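Local coordinates for protein AgaA (Rhizobium radiobacter, PDB 6HLX) that binds the opine agropinic acid as the periplasmic substrate-binding protein of an ABC transporter that imports it into the bacterium, at residues G2-P12 and L188-S197; L206-V217 and R452-V462. All blocks are in the same frame, centred on the assembly; numbering follows the deposited sequence.

Interaction 1: residues G2-P12 and L188-S197. With ZN (zinc ion), chain N; ZN (zinc ion), chain S; ACT (acetate ion), chain M.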
loop_
_atom_site.group_PDB
_atom_site.type_symbol
_atom_site.label_atom_id
_atom_site.label_comp_id
_atom_site.label_asym_id
_atom_site.label_seq_id
_atom_site.Cartn_x
_atom_site.Cartn_y
_atom_site.Cartn_z
ATOM N N GLY A 2 -21.479 -18.574 10.777
ATOM C CA GLY A 2 -21.984 -17.644 9.778
ATOM C C GLY A 2 -20.975 -17.349 8.690
ATOM O O GLY A 2 -19.777 -17.630 8.837
ATOM N N THR A 3 -21.481 -16.782 7.587
ATOM C CA THR A 3 -20.700 -16.432 6.405
ATOM C C THR A 3 -20.808 -14.916 6.198
ATOM O O THR A 3 -21.860 -14.333 6.495
ATOM C CB THR A 3 -21.222 -17.280 5.214
ATOM O OG1 THR A 3 -21.032 -18.669 5.512
ATOM C CG2 THR A 3 -20.552 -16.953 3.897
ATOM N N LEU A 4 -19.763 -14.304 5.655
ATOM C CA LEU A 4 -19.792 -12.876 5.383
ATOM C C LEU A 4 -19.465 -12.660 3.907
ATOM O O LEU A 4 -18.551 -13.296 3.383
ATOM C CB LEU A 4 -18.782 -12.152 6.292
ATOM C CG LEU A 4 -18.806 -10.609 6.243
ATOM C CD1 LEU A 4 -18.559 -10.010 7.596
ATOM C CD2 LEU A 4 -17.810 -10.082 5.228
ATOM N N TYR A 5 -20.220 -11.774 3.246
ATOM C CA TYR A 5 -19.971 -11.417 1.842
ATOM C C TYR A 5 -19.330 -10.030 1.883
ATOM O O TYR A 5 -19.907 -9.085 2.457
ATOM C CB TYR A 5 -21.272 -11.386 1.036
ATOM C CG TYR A 5 -22.001 -12.717 0.901
ATOM C CD1 TYR A 5 -21.353 -13.927 1.160
ATOM C CD2 TYR A 5 -23.324 -12.766 0.482
ATOM C CE1 TYR A 5 -22.025 -15.148 1.056
ATOM C CE2 TYR A 5 -23.993 -13.986 0.336
ATOM C CZ TYR A 5 -23.328 -15.174 0.592
ATOM O OH TYR A 5 -23.987 -16.381 0.437
ATOM N N PHE A 6 -18.139 -9.929 1.287
ATOM C CA PHE A 6 -17.319 -8.714 1.321
ATOM C C PHE A 6 -17.180 -8.191 -0.114
ATOM O O PHE A 6 -16.602 -8.864 -0.966
ATOM C CB PHE A 6 -15.949 -9.094 1.884
ATOM C CG PHE A 6 -15.031 -7.971 2.328
ATOM C CD1 PHE A 6 -14.542 -7.037 1.412
ATOM C CD2 PHE A 6 -14.610 -7.882 3.651
ATOM C CE1 PHE A 6 -13.658 -6.025 1.824
ATOM C CE2 PHE A 6 -13.703 -6.893 4.053
ATOM C CZ PHE A 6 -13.243 -5.967 3.145
ATOM N N GLY A 7 -17.716 -7.008 -0.358
ATOM C CA GLY A 7 -17.675 -6.395 -1.671
ATOM C C GLY A 7 -16.370 -5.657 -1.881
ATOM O O GLY A 7 -16.165 -4.580 -1.311
ATOM N N LEU A 8 -15.476 -6.233 -2.696
ATOM C CA LEU A 8 -14.189 -5.603 -3.027
ATOM C C LEU A 8 -14.345 -4.640 -4.224
ATOM O O LEU A 8 -15.158 -4.882 -5.123
ATOM C CB LEU A 8 -13.136 -6.660 -3.424
ATOM C CG LEU A 8 -12.589 -7.620 -2.383
ATOM C CD1 LEU A 8 -11.701 -8.657 -3.088
ATOM C CD2 LEU A 8 -11.815 -6.876 -1.277
ATOM N N SER A 9 -13.463 -3.611 -4.288
ATOM C CA SER A 9 -13.485 -2.624 -5.371
ATOM C C SER A 9 -12.930 -3.150 -6.690
ATOM O O SER A 9 -12.940 -2.419 -7.685
ATOM C CB SER A 9 -12.752 -1.348 -4.953
ATOM O OG SER A 9 -11.382 -1.634 -4.754
ATOM N N GLY A 10 -12.454 -4.399 -6.691
ATOM C CA GLY A 10 -11.960 -5.024 -7.911
ATOM C C GLY A 10 -11.568 -6.469 -7.723
ATOM O O GLY A 10 -11.431 -6.946 -6.595
ATOM N N GLU A 11 -11.287 -7.125 -8.841
ATOM C CA GLU A 11 -10.805 -8.491 -8.827
ATOM C C GLU A 11 -9.273 -8.462 -8.747
ATOM O O GLU A 11 -8.636 -7.800 -9.570
ATOM C CB GLU A 11 -11.266 -9.218 -10.103
ATOM C CG GLU A 11 -10.711 -10.622 -10.253
ATOM C CD GLU A 11 -11.414 -11.476 -11.299
ATOM O OE1 GLU A 11 -11.392 -12.719 -11.160
ATOM O OE2 GLU A 11 -11.989 -10.910 -12.257
ATOM N N PRO A 12 -8.651 -9.204 -7.810
ATOM C CA PRO A 12 -7.174 -9.199 -7.760
ATOM C C PRO A 12 -6.572 -9.729 -9.064
ATOM O O PRO A 12 -7.021 -10.756 -9.604
ATOM C CB PRO A 12 -6.859 -10.168 -6.611
ATOM C CG PRO A 12 -8.088 -10.071 -5.702
ATOM C CD PRO A 12 -9.231 -9.988 -6.702
ATOM N N LEU A 188 -15.803 -16.213 11.834
ATOM C CA LEU A 188 -16.590 -16.566 10.654
ATOM C C LEU A 188 -16.222 -17.930 10.095
ATOM O O LEU A 188 -15.056 -18.313 10.106
ATOM C CB LEU A 188 -16.386 -15.499 9.553
ATOM C CG LEU A 188 -16.857 -14.075 9.910
ATOM C CD1 LEU A 188 -16.227 -13.028 8.958
ATOM C CD2 LEU A 188 -18.386 -13.979 9.839
ATOM N N ASP A 189 -17.217 -18.635 9.547
ATOM C CA ASP A 189 -16.966 -19.925 8.913
ATOM C C ASP A 189 -16.433 -19.745 7.493
ATOM O O ASP A 189 -15.644 -20.568 7.025
ATOM C CB ASP A 189 -18.248 -20.776 8.923
ATOM C CG ASP A 189 -18.645 -21.162 10.341
ATOM O OD1 ASP A 189 -17.790 -21.723 11.068
ATOM O OD2 ASP A 189 -19.787 -20.870 10.732
ATOM N N GLU A 190 -16.891 -18.686 6.789
ATOM C CA GLU A 190 -16.482 -18.390 5.404
ATOM C C GLU A 190 -16.571 -16.916 5.129
ATOM O O GLU A 190 -17.359 -16.186 5.737
ATOM C CB GLU A 190 -17.420 -19.058 4.370
ATOM C CG GLU A 190 -17.550 -20.549 4.465
ATOM C CD GLU A 190 -18.360 -21.183 3.359
ATOM O OE1 GLU A 190 -18.431 -22.423 3.376
ATOM O OE2 GLU A 190 -18.930 -20.471 2.504
ATOM N N VAL A 191 -15.805 -16.483 4.139
ATOM C CA VAL A 191 -15.898 -15.129 3.621
ATOM C C VAL A 191 -15.891 -15.276 2.103
ATOM O O VAL A 191 -15.045 -16.004 1.557
ATOM C CB VAL A 191 -14.773 -14.170 4.106
ATOM C CG1 VAL A 191 -15.063 -12.731 3.644
ATOM C CG2 VAL A 191 -14.645 -14.201 5.628
ATOM N N HIS A 192 -16.854 -14.638 1.438
ATOM C CA HIS A 192 -16.910 -14.602 -0.027
ATOM C C HIS A 192 -16.525 -13.163 -0.400
ATOM O O HIS A 192 -17.236 -12.204 -0.059
ATOM C CB HIS A 192 -18.316 -14.979 -0.545
ATOM C CG HIS A 192 -18.758 -16.363 -0.148
ATOM N ND1 HIS A 192 -19.494 -17.160 -1.001
ATOM C CD2 HIS A 192 -18.573 -17.025 1.022
ATOM C CE1 HIS A 192 -19.729 -18.288 -0.336
ATOM N NE2 HIS A 192 -19.217 -18.247 0.895
ATOM N N TYR A 193 -15.383 -13.015 -1.069
ATOM C CA TYR A 193 -14.883 -11.702 -1.529
ATOM C C TYR A 193 -15.432 -11.530 -2.944
ATOM O O TYR A 193 -14.943 -12.185 -3.859
ATOM C CB TYR A 193 -13.338 -11.669 -1.513
ATOM C CG TYR A 193 -12.773 -11.682 -0.111
ATOM C CD1 TYR A 193 -12.630 -10.502 0.620
ATOM C CD2 TYR A 193 -12.383 -12.876 0.492
ATOM C CE1 TYR A 193 -12.139 -10.515 1.928
ATOM C CE2 TYR A 193 -11.870 -12.899 1.792
ATOM C CZ TYR A 193 -11.783 -11.720 2.518
ATOM O OH TYR A 193 -11.315 -11.766 3.811
ATOM N N VAL A 194 -16.459 -10.701 -3.106
ATOM C CA VAL A 194 -17.190 -10.504 -4.371
ATOM C C VAL A 194 -16.672 -9.234 -5.050
ATOM O O VAL A 194 -16.539 -8.193 -4.412
ATOM C CB VAL A 194 -18.712 -10.435 -4.106
ATOM C CG1 VAL A 194 -19.494 -10.386 -5.425
ATOM C CG2 VAL A 194 -19.188 -11.618 -3.240
ATOM N N PHE A 195 -16.415 -9.316 -6.334
ATOM C CA PHE A 195 -15.802 -8.202 -7.067
ATOM C C PHE A 195 -16.827 -7.250 -7.636
ATOM O O PHE A 195 -17.639 -7.656 -8.479
ATOM C CB PHE A 195 -14.929 -8.761 -8.208
ATOM C CG PHE A 195 -14.080 -9.959 -7.808
ATOM C CD1 PHE A 195 -13.326 -9.941 -6.638
ATOM C CD2 PHE A 195 -13.977 -11.063 -8.641
ATOM C CE1 PHE A 195 -12.545 -11.040 -6.271
ATOM C CE2 PHE A 195 -13.169 -12.158 -8.289
ATOM C CZ PHE A 195 -12.470 -12.142 -7.105
ATOM N N TYR A 196 -16.776 -5.982 -7.197
ATOM C CA TYR A 196 -17.655 -4.920 -7.716
ATOM C C TYR A 196 -16.792 -3.781 -8.259
ATOM O O TYR A 196 -16.475 -2.846 -7.513
ATOM C CB TYR A 196 -18.595 -4.397 -6.625
ATOM C CG TYR A 196 -19.661 -5.373 -6.196
ATOM C CD1 TYR A 196 -20.892 -5.424 -6.851
ATOM C CD2 TYR A 196 -19.477 -6.193 -5.090
ATOM C CE1 TYR A 196 -21.892 -6.305 -6.440
ATOM C CE2 TYR A 196 -20.475 -7.062 -4.658
ATOM C CZ TYR A 196 -21.673 -7.132 -5.350
ATOM O OH TYR A 196 -22.657 -8.000 -4.919
ATOM N N SER A 197 -16.398 -3.865 -9.552
ATOM C CA SER A 197 -15.537 -2.855 -10.161
ATOM C C SER A 197 -16.225 -1.505 -10.397
ATOM O O SER A 197 -15.548 -0.476 -10.424
ATOM C CB SER A 197 -14.914 -3.394 -11.441
ATOM O OG SER A 197 -14.183 -4.550 -11.066
HETATM ZN ZN ZN N . -20.206 -16.785 -2.847
HETATM ZN ZN ZN S . -19.865 -22.809 1.912
HETATM C C ACT M . -25.287 -18.543 13.006
HETATM O O ACT M . -25.323 -17.375 13.468
HETATM O OXT ACT M . -24.490 -18.948 12.118
HETATM C CH3 ACT M . -26.300 -19.564 13.585
HETATM O O HOH W 1 -21.936 -20.703 8.155
HETATM O O HOH W 2 -14.053 0.057 -8.029
HETATM O O HOH W 3 -11.680 -5.487 -11.242
HETATM O O HOH W 4 -18.693 -23.410 0.619
#

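Interaction 2: residues L206-V217 and R452-V462. With ZN (zinc ion), chain Q; G9Z (agropinic acid), chain E.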
loop_
_atom_site.group_PDB
_atom_site.type_symbol
_atom_site.label_atom_id
_atom_site.label_comp_id
_atom_site.label_asym_id
_atom_site.label_seq_id
_atom_site.Cartn_x
_atom_site.Cartn_y
_atom_site.Cartn_z
ATOM N N LEU A 206 -24.408 -2.996 -1.072
ATOM C CA LEU A 206 -24.542 -2.831 0.375
ATOM C C LEU A 206 -25.958 -2.351 0.753
ATOM O O LEU A 206 -26.604 -2.934 1.629
ATOM C CB LEU A 206 -23.500 -1.844 0.930
ATOM C CG LEU A 206 -23.502 -1.781 2.481
ATOM C CD1 LEU A 206 -22.821 -3.023 3.102
ATOM C CD2 LEU A 206 -22.918 -0.478 2.964
ATOM N N LYS A 207 -26.431 -1.296 0.097
ATOM C CA LYS A 207 -27.745 -0.718 0.413
ATOM C C LYS A 207 -28.915 -1.651 0.126
ATOM O O LYS A 207 -29.926 -1.578 0.818
ATOM C CB LYS A 207 -27.945 0.599 -0.318
ATOM C CG LYS A 207 -27.044 1.730 0.149
ATOM C CD LYS A 207 -27.468 3.004 -0.536
ATOM C CE LYS A 207 -26.541 4.137 -0.237
ATOM N NZ LYS A 207 -26.527 5.116 -1.358
ATOM N N SER A 208 -28.798 -2.512 -0.893
ATOM C CA SER A 208 -29.888 -3.428 -1.258
ATOM C C SER A 208 -29.822 -4.734 -0.450
ATOM O O SER A 208 -30.731 -5.562 -0.541
ATOM C CB SER A 208 -29.876 -3.691 -2.760
ATOM O OG SER A 208 -28.767 -4.506 -3.100
ATOM N N GLY A 209 -28.757 -4.898 0.327
ATOM C CA GLY A 209 -28.541 -6.048 1.201
ATOM C C GLY A 209 -27.948 -7.282 0.548
ATOM O O GLY A 209 -28.156 -8.390 1.046
ATOM N N ASP A 210 -27.211 -7.116 -0.557
ATOM C CA ASP A 210 -26.539 -8.226 -1.236
ATOM C C ASP A 210 -25.175 -8.561 -0.619
ATOM O O ASP A 210 -24.704 -9.685 -0.796
ATOM C CB ASP A 210 -26.352 -7.923 -2.723
ATOM C CG ASP A 210 -27.645 -7.842 -3.516
ATOM O OD1 ASP A 210 -28.614 -8.535 -3.144
ATOM O OD2 ASP A 210 -27.677 -7.103 -4.518
ATOM N N VAL A 211 -24.505 -7.581 0.035
ATOM C CA VAL A 211 -23.194 -7.794 0.681
ATOM C C VAL A 211 -23.243 -7.250 2.109
ATOM O O VAL A 211 -24.099 -6.420 2.411
ATOM C CB VAL A 211 -21.976 -7.210 -0.082
ATOM C CG1 VAL A 211 -21.758 -7.918 -1.416
ATOM C CG2 VAL A 211 -22.092 -5.699 -0.262
ATOM N N ASP A 212 -22.272 -7.658 2.949
ATOM C CA ASP A 212 -22.222 -7.276 4.362
ATOM C C ASP A 212 -21.189 -6.197 4.671
ATOM O O ASP A 212 -21.341 -5.495 5.664
ATOM C CB ASP A 212 -21.941 -8.516 5.195
ATOM C CG ASP A 212 -22.948 -9.612 4.900
ATOM O OD1 ASP A 212 -24.158 -9.312 4.889
ATOM O OD2 ASP A 212 -22.516 -10.736 4.615
ATOM N N ILE A 213 -20.132 -6.117 3.870
ATOM C CA ILE A 213 -19.076 -5.099 3.985
ATOM C C ILE A 213 -18.683 -4.668 2.585
ATOM O O ILE A 213 -18.676 -5.499 1.688
ATOM C CB ILE A 213 -17.801 -5.669 4.718
ATOM C CG1 ILE A 213 -18.128 -6.227 6.120
ATOM C CG2 ILE A 213 -16.627 -4.608 4.802
ATOM C CD1 ILE A 213 -16.864 -6.722 6.890
ATOM N N ILE A 214 -18.330 -3.388 2.409
ATOM C CA ILE A 214 -17.742 -2.910 1.157
ATOM C C ILE A 214 -16.516 -2.080 1.453
ATOM O O ILE A 214 -16.475 -1.389 2.477
ATOM C CB ILE A 214 -18.708 -2.156 0.196
ATOM C CG1 ILE A 214 -19.288 -0.838 0.840
ATOM C CG2 ILE A 214 -19.805 -3.088 -0.347
ATOM C CD1 ILE A 214 -19.902 0.167 -0.188
ATOM N N ASP A 215 -15.546 -2.085 0.543
ATOM C CA ASP A 215 -14.388 -1.185 0.712
ATOM C C ASP A 215 -14.460 -0.022 -0.289
ATOM O O ASP A 215 -15.385 0.036 -1.109
ATOM C CB ASP A 215 -13.050 -1.939 0.662
ATOM C CG ASP A 215 -12.669 -2.588 -0.634
ATOM O OD1 ASP A 215 -13.369 -2.356 -1.650
ATOM O OD2 ASP A 215 -11.639 -3.295 -0.656
ATOM N N TYR A 216 -13.508 0.938 -0.203
ATOM C CA TYR A 216 -13.467 2.106 -1.079
ATOM C C TYR A 216 -14.845 2.778 -1.225
ATOM O O TYR A 216 -15.365 2.920 -2.326
ATOM C CB TYR A 216 -12.874 1.729 -2.444
ATOM C CG TYR A 216 -11.369 1.615 -2.431
ATOM C CD1 TYR A 216 -10.746 0.406 -2.136
ATOM C CD2 TYR A 216 -10.565 2.684 -2.822
ATOM C CE1 TYR A 216 -9.356 0.279 -2.151
ATOM C CE2 TYR A 216 -9.170 2.567 -2.855
ATOM C CZ TYR A 216 -8.568 1.362 -2.515
ATOM O OH TYR A 216 -7.190 1.224 -2.576
ATOM N N VAL A 217 -15.464 3.145 -0.093
ATOM C CA VAL A 217 -16.766 3.812 -0.155
ATOM C C VAL A 217 -16.538 5.147 -0.863
ATOM O O VAL A 217 -15.686 5.927 -0.407
ATOM C CB VAL A 217 -17.351 4.048 1.261
ATOM C CG1 VAL A 217 -18.627 4.884 1.191
ATOM C CG2 VAL A 217 -17.589 2.715 1.976
ATOM N N ARG A 452 -6.685 12.131 1.748
ATOM C CA ARG A 452 -8.070 11.739 1.435
ATOM C C ARG A 452 -8.671 10.861 2.532
ATOM O O ARG A 452 -7.936 10.212 3.284
ATOM C CB ARG A 452 -8.144 10.996 0.081
ATOM C CG ARG A 452 -7.508 9.603 0.105
ATOM C CD ARG A 452 -7.621 8.886 -1.236
ATOM N NE ARG A 452 -7.664 7.431 -1.063
ATOM C CZ ARG A 452 -6.997 6.561 -1.817
ATOM N NH1 ARG A 452 -6.205 6.988 -2.796
ATOM N NH2 ARG A 452 -7.137 5.259 -1.618
ATOM N N GLU A 453 -10.005 10.763 2.556
ATOM C CA GLU A 453 -10.677 9.808 3.448
ATOM C C GLU A 453 -10.635 8.434 2.755
ATOM O O GLU A 453 -10.725 8.348 1.520
ATOM C CB GLU A 453 -12.146 10.192 3.651
ATOM C CG GLU A 453 -12.310 11.474 4.452
ATOM C CD GLU A 453 -13.727 11.717 4.924
ATOM O OE1 GLU A 453 -13.969 12.781 5.535
ATOM O OE2 GLU A 453 -14.599 10.849 4.684
ATOM N N GLN A 454 -10.516 7.369 3.544
ATOM C CA GLN A 454 -10.493 5.995 3.036
ATOM C C GLN A 454 -11.458 5.254 3.940
ATOM O O GLN A 454 -11.153 4.997 5.109
ATOM C CB GLN A 454 -9.071 5.415 3.109
ATOM C CG GLN A 454 -8.984 3.968 2.574
ATOM C CD GLN A 454 -9.204 3.871 1.072
ATOM O OE1 GLN A 454 -9.049 4.843 0.337
ATOM N NE2 GLN A 454 -9.557 2.691 0.587
ATOM N N ASN A 455 -12.671 5.007 3.437
ATOM C CA ASN A 455 -13.719 4.475 4.290
ATOM C C ASN A 455 -14.201 3.106 3.854
ATOM O O ASN A 455 -14.171 2.779 2.660
ATOM C CB ASN A 455 -14.911 5.457 4.270
ATOM C CG ASN A 455 -14.526 6.865 4.709
ATOM O OD1 ASN A 455 -13.729 7.047 5.622
ATOM N ND2 ASN A 455 -15.050 7.881 4.066
ATOM N N TYR A 456 -14.632 2.314 4.845
ATOM C CA TYR A 456 -15.335 1.041 4.660
ATOM C C TYR A 456 -16.769 1.292 5.096
ATOM O O TYR A 456 -17.061 2.259 5.826
ATOM C CB TYR A 456 -14.779 -0.070 5.584
ATOM C CG TYR A 456 -13.456 -0.621 5.107
ATOM C CD1 TYR A 456 -12.257 0.020 5.424
ATOM C CD2 TYR A 456 -13.399 -1.750 4.292
ATOM C CE1 TYR A 456 -11.034 -0.476 4.982
ATOM C CE2 TYR A 456 -12.180 -2.250 3.832
ATOM C CZ TYR A 456 -11.000 -1.601 4.178
ATOM O OH TYR A 456 -9.782 -2.030 3.712
ATOM N N ALA A 457 -17.663 0.388 4.707
ATOM C CA ALA A 457 -19.025 0.450 5.206
ATOM C C ALA A 457 -19.465 -0.953 5.526
ATOM O O ALA A 457 -19.058 -1.901 4.845
ATOM C CB ALA A 457 -19.952 1.081 4.192
ATOM N N VAL A 458 -20.212 -1.101 6.629
ATOM C CA VAL A 458 -20.688 -2.416 7.059
ATOM C C VAL A 458 -22.187 -2.372 7.266
ATOM O O VAL A 458 -22.769 -1.301 7.534
ATOM C CB VAL A 458 -19.947 -2.949 8.331
ATOM C CG1 VAL A 458 -18.422 -2.903 8.161
ATOM C CG2 VAL A 458 -20.368 -2.195 9.597
ATOM N N LYS A 459 -22.820 -3.547 7.191
ATOM C CA LYS A 459 -24.239 -3.645 7.474
ATOM C C LYS A 459 -24.413 -3.711 8.992
ATOM O O LYS A 459 -23.556 -4.257 9.689
ATOM C CB LYS A 459 -24.821 -4.923 6.828
ATOM C CG LYS A 459 -25.482 -4.682 5.469
ATOM C CD LYS A 459 -26.840 -3.962 5.614
ATOM C CE LYS A 459 -27.757 -4.126 4.434
ATOM N NZ LYS A 459 -28.629 -2.932 4.248
ATOM N N LYS A 460 -25.526 -3.188 9.508
ATOM C CA LYS A 460 -25.824 -3.329 10.941
ATOM C C LYS A 460 -25.878 -4.853 11.191
ATOM O O LYS A 460 -26.511 -5.585 10.426
ATOM C CB LYS A 460 -27.183 -2.693 11.268
ATOM C CG LYS A 460 -27.543 -2.735 12.758
ATOM C CD LYS A 460 -28.859 -2.016 13.026
ATOM C CE LYS A 460 -29.209 -2.011 14.498
ATOM N NZ LYS A 460 -30.395 -1.160 14.780
ATOM N N GLY A 461 -25.162 -5.310 12.206
ATOM C CA GLY A 461 -25.058 -6.734 12.516
ATOM C C GLY A 461 -23.623 -7.214 12.399
ATOM O O GLY A 461 -23.262 -8.250 12.958
ATOM N N VAL A 462 -22.785 -6.461 11.656
ATOM C CA VAL A 462 -21.359 -6.770 11.494
ATOM C C VAL A 462 -20.618 -6.051 12.610
ATOM O O VAL A 462 -20.846 -4.855 12.831
ATOM C CB VAL A 462 -20.812 -6.295 10.110
ATOM C CG1 VAL A 462 -19.292 -6.439 10.025
ATOM C CG2 VAL A 462 -21.499 -7.012 8.949
HETATM ZN ZN ZN Q . -24.198 -11.982 4.474
HETATM O OAM G9Z E . -5.173 -0.591 -5.078
HETATM C CAB G9Z E . -5.553 0.556 -5.353
HETATM C CAC G9Z E . -6.717 0.814 -6.105
HETATM C CB G9Z E . -6.835 2.366 -6.199
HETATM C CA G9Z E . -5.546 2.898 -5.596
HETATM C C G9Z E . -5.813 3.885 -4.595
HETATM O O G9Z E . -6.062 3.506 -3.418
HETATM N N G9Z E . -4.850 1.672 -5.085
HETATM C CAG G9Z E . -3.576 1.697 -4.268
HETATM C CAH G9Z E . -2.362 1.877 -5.182
HETATM O OAP G9Z E . -2.494 3.159 -5.796
HETATM C CAI G9Z E . -1.034 1.800 -4.423
HETATM O OAQ G9Z E . -1.094 0.703 -3.476
HETATM C CAJ G9Z E . 0.167 1.513 -5.386
HETATM O OAR G9Z E . 1.387 1.444 -4.626
HETATM C CAK G9Z E . 0.334 2.477 -6.585
HETATM O OAT G9Z E . 1.283 1.924 -7.518
HETATM C CAL G9Z E . 0.724 3.899 -6.153
HETATM O OAS G9Z E . 0.732 4.777 -7.300
HETATM O OXT G9Z E . -5.820 5.096 -4.948
HETATM O O HOH W 5 -10.231 -3.771 1.596
HETATM O O HOH W 6 -11.685 1.137 2.041
HETATM O O HOH W 7 -13.113 5.532 0.625
HETATM O O HOH W 8 -15.759 7.991 1.357
HETATM O O HOH W 9 -23.442 -13.635 4.045
#

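Interaction 1: residues G2-P12 and L188-S197
Phe6 and Tyr193 are paired across a parallel strand pair, 3-8 beside 190-195, on the same side of the seven-stranded mixed sheet of this periplasmic binding protein. Their rings meet obliquely, planes at 44°, with Tyr193 CE1 over one face of Phe6, and Leu8 CD1 reaches Tyr193 CB at 3.8 Å. Helix 23-32 packs on this apolar side through Thr27, Val28 and Ala31. The backbone ladder runs from the Asp189 N to Gly2 O bond to the Tyr196 N to Leu8 O bond; its straightest bond joins Phe6 N to His192 O (2.8 Å, 177°).

Metal chemistry occupies the other side. Tyr5 CE1 lies over one face of the His192 imidazole, 3.7 Å above its plane. ND1 of His192 binds a zinc ion at 2.0 Å, shared with Glu171, while its NE2 donates to Glu190 OE2 (2.8 Å), with OE2 close to the plane of the imidazole. Gripped at both nitrogens, the ring has its rotation fixed. Glu190 in turn holds a second zinc ion, mainly through OE1.

At the C-terminal end of the strand pair, Glu11 lies over one face of the Phe195 ring. With CG anti to the backbone N (chi1 175°), the glutamate chain runs across the ring, and its OE1 accepts hydrogen bonds from Trp166 NE1 and Gly169 N. Glu11 CB sits 3.8 Å from the Phe195 ring centroid, a CH-pi contact.

Interaction 2: residues L206-V217 and R452-V462
The agropinic acid pocket and the seven-stranded mixed sheet meet where residues 206-217 pair antiparallel with residues 452-462. At the pocket end, Arg452 and Tyr216 converge on the ligand carboxylate. Arg452 NH2 donates to ligand O at 2.7 Å and NH1 to ligand OXT at 2.9 Å, while the Tyr216 hydroxyl donates to the same O, also at 2.7 Å. Gln454 sits behind both residues. Its OE1 lies almost in the guanidinium plane and accepts from both NE and NH2 of Arg452, although NH2 comes in above the carbonyl plane. The Gln454 chain bends at chi2 (69°), bringing NE2 over the centre of the Tyr216 ring, 3.3 Å above its plane, with amide and ring planes 82° apart.

Farther along, the strands zip together. Ile214 and Ala457 form a hydrogen-bonded pair through N and O of each, and Val217 N reaches Asn455 O at 3.1 Å. Ala457 CB is wedged between Leu206 CD2 and Val217 CG2, each 3.6 Å away, whereas Ile213 and Val458 lie side by side on the other face. A water bridges Asp215 OD2 and Tyr456 OH; a second lies over the Tyr456 ring. At the far end Asp212 OD2 binds a zinc ion at 2.1 Å, completed by His488, His490 and a water, and accepts from Tyr5 N.

Chemically, one ligand oxygen takes two strong donors while the Gln454 amide oxygen grips NE and NH2 from the side and so helps fix how the guanidinium is turned, consistent with a ligand carboxylate held in a defined orientation, its charge probably balanced by Arg452.

Interactions 1 and 2 are successive portions of one sheet, their centres 11 Å apart, with strand 3-8 standing between strands 190-195 and 213-214. Gly7 N and Ile213 O, 2.7 Å apart, and Tyr5 O and Asp212 N, 2.8 Å apart, are probably hydrogen bonds that help join them. Two zinc ions flank Tyr5: His192 of interaction 1 binds one, Asp212 of interaction 2 another, and the two side chains are about 8 Å apart at their nearest atoms. Toward the ligand the contacts converge again. Ser9 OG, hydrogen-bonded to Tyr332 OH, packs 3.4 Å from Tyr216 CD1, and the Ser9 side chain lies about 5 Å at the nearest atoms from agropinic acid, which Tyr216 and Arg452 bind directly.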